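Local coordinates for protein phycocyanobilin lyase subunit beta (Nostoc sp. PCC 7120, PDB 5N3U) that associates with the alpha subunit CpcE to form a lyase probably required for chromophorylation of the phycocyanin subunit CpcA, at residues A52-A55 against L56-G60; S146-E150 against W151-Y155. All blocks are in the same frame, centred on the assembly; numbering follows the deposited sequence.

Interaction 1: residues A52-A55 against L56-G60; sequences ASTA and LVQLG
T54 OG1 lies beside the backbone N (chi1 -60°), which leaves the methyl CG2 anti to that N. In this position OG1 bonds back to the carbonyl of A50, one turn earlier. CG2 meets the side-chain amide of Q58. In Q58, CG lies beside its own backbone N (chi1 -82°) and the chain is extended beyond it, running back along the helix. Its NE2 comes to 3.6 Å from T54 CG2. The two side chains meet at an oblique angle, as a polar group against a methyl.

Side-chain carbons also pack on backbone carbonyl oxygens. L56 CG is 3.4 Å from A52 O, and CD1 touches the same oxygen. V57 CG2 touches S53 O at 3.4 Å. These carbonyls already accept helical bonds. L56 N donates to A52 O at 3.0 Å. V57 N donates to S53 O at 2.9 Å, almost along the axis of that carbonyl. Q58 N to T54 O continues the i to i+4 series. L59 N to A55 O is the straightest of the four, with an N-H...O angle of 167°. G60 N then bonds to L56 O at 3.0 Å, and G60 itself leaves helical geometry with positive phi, which favours glycine.

The faces of the helix differ. L56 and A55 lie against L37 of helix 34-40, and L59 lies on I34 of the same helix. V57 rests on T85 and A88 of helix 76-89, and S53 OG hydrogen-bonds T85 OG1. T54 and Q58 are exposed. This is the last part of an amphipathic helix, ended by glycine and set between neighbouring helices of an all-helical array consistent with the HEAT-like family of this lyase subunit.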
loop_
_atom_site.group_PDB
_atom_site.type_symbol
_atom_site.label_atom_id
_atom_site.label_comp_id
_atom_site.label_asym_id
_atom_site.label_seq_id
_atom_site.Cartn_x
_atom_site.Cartn_y
_atom_site.Cartn_z
ATOM N N ALA B 52 -7.300 20.222 -9.787
ATOM C CA ALA B 52 -6.538 20.891 -8.741
ATOM C C ALA B 52 -5.066 20.945 -9.106
ATOM O O ALA B 52 -4.387 21.955 -8.874
ATOM C CB ALA B 52 -6.745 20.220 -7.412
ATOM N N SER B 53 -4.570 19.879 -9.684
ATOM C CA SER B 53 -3.165 19.800 -10.064
ATOM C C SER B 53 -2.881 20.849 -11.158
ATOM O O SER B 53 -1.949 21.637 -11.025
ATOM C CB SER B 53 -2.833 18.440 -10.556
ATOM O OG SER B 53 -1.472 18.372 -10.978
ATOM N N THR B 54 -3.688 20.853 -12.226
ATOM C CA THR B 54 -3.546 21.884 -13.276
ATOM C C THR B 54 -3.487 23.300 -12.710
ATOM O O THR B 54 -2.620 24.087 -13.088
ATOM C CB THR B 54 -4.662 21.720 -14.323
ATOM O OG1 THR B 54 -4.502 20.420 -14.865
ATOM C CG2 THR B 54 -4.494 22.737 -15.495
ATOM N N ALA B 55 -4.384 23.620 -11.800
ATOM C CA ALA B 55 -4.368 24.841 -11.096
ATOM C C ALA B 55 -3.044 25.094 -10.379
ATOM O O ALA B 55 -2.498 26.222 -10.406
ATOM C CB ALA B 55 -5.497 24.877 -10.081
ATOM N N LEU B 56 -2.508 24.075 -9.711
ATOM C CA LEU B 56 -1.271 24.288 -9.001
ATOM C C LEU B 56 -0.155 24.558 -9.955
ATOM O O LEU B 56 0.684 25.425 -9.697
ATOM C CB LEU B 56 -0.944 23.100 -8.057
ATOM C CG LEU B 56 -1.891 23.117 -6.887
ATOM C CD1 LEU B 56 -2.059 21.740 -6.228
ATOM C CD2 LEU B 56 -1.533 24.093 -5.806
ATOM N N VAL B 57 -0.133 23.834 -11.040
ATOM C CA VAL B 57 0.926 23.960 -11.983
ATOM C C VAL B 57 0.901 25.375 -12.564
ATOM O O VAL B 57 1.942 25.962 -12.775
ATOM C CB VAL B 57 0.788 22.943 -13.089
ATOM C CG1 VAL B 57 1.745 23.177 -14.225
ATOM C CG2 VAL B 57 1.077 21.544 -12.600
ATOM N N GLN B 58 -0.292 25.925 -12.786
ATOM C CA GLN B 58 -0.372 27.264 -13.413
ATOM C C GLN B 58 0.165 28.254 -12.446
ATOM O O GLN B 58 0.908 29.108 -12.810
ATOM C CB GLN B 58 -1.794 27.623 -13.842
ATOM C CG GLN B 58 -2.170 27.002 -15.201
ATOM C CD GLN B 58 -3.687 26.943 -15.458
ATOM O OE1 GLN B 58 -4.475 27.599 -14.748
ATOM N NE2 GLN B 58 -4.109 26.180 -16.498
ATOM N N LEU B 59 -0.124 28.095 -11.174
ATOM C CA LEU B 59 0.504 28.942 -10.187
ATOM C C LEU B 59 2.018 28.844 -10.181
ATOM O O LEU B 59 2.657 29.799 -9.933
ATOM C CB LEU B 59 -0.026 28.614 -8.805
ATOM C CG LEU B 59 -1.429 29.115 -8.437
ATOM C CD1 LEU B 59 -2.011 28.441 -7.228
ATOM C CD2 LEU B 59 -1.379 30.611 -8.121
ATOM N N GLY B 60 2.577 27.658 -10.381
ATOM C CA GLY B 60 4.005 27.480 -10.596
ATOM C C GLY B 60 4.870 27.566 -9.343
ATOM O O GLY B 60 4.493 27.077 -8.278
#

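Interaction 2: residues S146-E150 against W151-Y155; sequences SQDAE and WSIRY
E150 OE2 and S152 CB lie over the same face of the W151 indole, with CB above the ring centre. K245 of the alpha subunit makes a cation-pi contact with this ring. The guanidinium of R154 carries W151 CA over one face and takes the D148 and A149 carbonyl oxygens at its edge. NH1 donates to D148 O at 2.9 Å, close to the guanidinium plane, and to A149 O in a weak bond. NE forms a salt bridge with D185.

E150 is the N-cap of helix 151-163. Its chain bends at chi2 (60°), which turns the carboxylate back over the helix start. S152 N reaches OE2 at 3.1 Å from above the carboxylate plane. S152 OG donates to it at 2.7 Å on the anti side. A water links OE2 to W151 NE1. With an alanine here, S152 N, S152 OG and the water would probably lose their shared acceptor.

D148 OD1 is salt-bridged to R111, while OD2 accepts from E150 N in an Asx turn and helps fix the cap backbone. The partly positive helix start and the donors at OE2 would probably favour the charged carboxylate, although E12 of a CpcE chain packs nearby.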
loop_
_atom_site.group_PDB
_atom_site.type_symbol
_atom_site.label_atom_id
_atom_site.label_comp_id
_atom_site.label_asym_id
_atom_site.label_seq_id
_atom_site.Cartn_x
_atom_site.Cartn_y
_atom_site.Cartn_z
ATOM N N SER B 146 16.526 2.000 -12.386
ATOM C CA SER B 146 16.476 1.273 -13.679
ATOM C C SER B 146 16.743 -0.211 -13.543
ATOM O O SER B 146 16.552 -0.943 -14.493
ATOM C CB SER B 146 17.445 1.896 -14.671
ATOM O OG SER B 146 18.785 1.519 -14.366
ATOM N N GLN B 147 17.179 -0.647 -12.365
ATOM C CA GLN B 147 17.325 -2.048 -12.036
ATOM C C GLN B 147 16.103 -2.648 -11.391
ATOM O O GLN B 147 16.091 -3.809 -11.137
ATOM C CB GLN B 147 18.502 -2.241 -11.052
ATOM C CG GLN B 147 19.843 -1.694 -11.529
ATOM C CD GLN B 147 20.614 -0.898 -10.480
ATOM O OE1 GLN B 147 20.367 -0.997 -9.259
ATOM N NE2 GLN B 147 21.550 -0.064 -10.956
ATOM N N ASP B 148 15.048 -1.896 -11.104
ATOM C CA ASP B 148 13.932 -2.444 -10.395
ATOM C C ASP B 148 13.367 -3.635 -11.172
ATOM O O ASP B 148 13.434 -3.675 -12.397
ATOM C CB ASP B 148 12.818 -1.399 -10.253
ATOM C CG ASP B 148 11.871 -1.709 -9.170
ATOM O OD1 ASP B 148 12.160 -1.354 -7.984
ATOM O OD2 ASP B 148 10.803 -2.284 -9.455
ATOM N N ALA B 149 12.751 -4.542 -10.448
ATOM C CA ALA B 149 12.106 -5.707 -11.063
ATOM C C ALA B 149 10.807 -5.405 -11.805
ATOM O O ALA B 149 10.479 -6.137 -12.704
ATOM C CB ALA B 149 11.867 -6.798 -10.041
ATOM N N GLU B 150 10.065 -4.342 -11.456
ATOM C CA GLU B 150 8.798 -4.010 -12.124
ATOM C C GLU B 150 9.106 -3.253 -13.420
ATOM O O GLU B 150 9.842 -2.222 -13.420
ATOM C CB GLU B 150 7.952 -3.186 -11.143
ATOM C CG GLU B 150 6.829 -2.314 -11.706
ATOM C CD GLU B 150 5.811 -3.095 -12.450
ATOM O OE1 GLU B 150 5.561 -4.246 -12.020
ATOM O OE2 GLU B 150 5.250 -2.559 -13.429
ATOM N N TRP B 151 8.525 -3.733 -14.523
ATOM C CA TRP B 151 8.815 -3.191 -15.875
ATOM C C TRP B 151 8.439 -1.734 -15.934
ATOM O O TRP B 151 9.144 -0.972 -16.602
ATOM C CB TRP B 151 8.080 -3.984 -17.001
ATOM C CG TRP B 151 6.668 -3.731 -17.007
ATOM C CD1 TRP B 151 5.698 -4.383 -16.301
ATOM C CD2 TRP B 151 6.022 -2.717 -17.735
ATOM N NE1 TRP B 151 4.509 -3.797 -16.503
ATOM C CE2 TRP B 151 4.678 -2.772 -17.411
ATOM C CE3 TRP B 151 6.475 -1.713 -18.588
ATOM C CZ2 TRP B 151 3.768 -1.889 -17.928
ATOM C CZ3 TRP B 151 5.566 -0.845 -19.107
ATOM C CH2 TRP B 151 4.237 -0.933 -18.790
ATOM N N SER B 152 7.323 -1.338 -15.320
ATOM C CA SER B 152 6.869 0.035 -15.460
ATOM C C SER B 152 7.811 1.053 -14.756
ATOM O O SER B 152 7.878 2.237 -15.177
ATOM C CB SER B 152 5.434 0.202 -14.994
ATOM O OG SER B 152 5.320 0.121 -13.602
ATOM N N ILE B 153 8.523 0.620 -13.705
ATOM C CA ILE B 153 9.508 1.455 -13.062
ATOM C C ILE B 153 10.671 1.632 -13.978
ATOM O O ILE B 153 11.192 2.750 -14.149
ATOM C CB ILE B 153 10.033 0.831 -11.726
ATOM C CG1 ILE B 153 8.944 0.642 -10.694
ATOM C CG2 ILE B 153 11.127 1.706 -11.153
ATOM C CD1 ILE B 153 8.029 1.786 -10.557
ATOM N N ARG B 154 11.128 0.547 -14.581
ATOM C CA ARG B 154 12.230 0.654 -15.556
ATOM C C ARG B 154 11.845 1.513 -16.745
ATOM O O ARG B 154 12.637 2.294 -17.191
ATOM C CB ARG B 154 12.746 -0.738 -16.058
ATOM C CG ARG B 154 13.224 -1.661 -14.986
ATOM C CD ARG B 154 14.086 -2.815 -15.536
ATOM N NE ARG B 154 13.320 -3.774 -16.360
ATOM C CZ ARG B 154 12.397 -4.654 -15.960
ATOM N NH1 ARG B 154 12.011 -4.777 -14.696
ATOM N NH2 ARG B 154 11.821 -5.455 -16.887
ATOM N N TYR B 155 10.606 1.412 -17.211
ATOM C CA TYR B 155 10.173 2.252 -18.312
ATOM C C TYR B 155 10.261 3.722 -17.934
ATOM O O TYR B 155 10.803 4.572 -18.667
ATOM C CB TYR B 155 8.727 1.841 -18.659
ATOM C CG TYR B 155 8.164 2.511 -19.894
ATOM C CD1 TYR B 155 7.675 3.788 -19.832
ATOM C CD2 TYR B 155 8.100 1.842 -21.098
ATOM C CE1 TYR B 155 7.141 4.439 -20.954
ATOM C CE2 TYR B 155 7.594 2.478 -22.240
ATOM C CZ TYR B 155 7.133 3.752 -22.172
ATOM O OH TYR B 155 6.615 4.391 -23.302
HETATM O O HOH W 1 2.413 -3.484 -14.047
#

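How the interactions relate
The two interactions lie on opposite sides of the chain's centre, with centres about 29 Å apart, and share no helix. Interaction 1 covers the closing turns of helix 46-59 and is partly buried. Interaction 2 is a largely buried contact between the loop and first turn that open helix 151-163. One ends a helix and the other begins one. Between 52-55 and 56-60 the bonds run backbone to backbone, and hydrophobic side chains face neighbouring helices of the same chain. At 146-155 charged and polar side chains do most of the holding. Two alpha-subunit chains also reach it, one at W151 and Y155, the other at D148 to E150, whereas 52-60 touches no other chain.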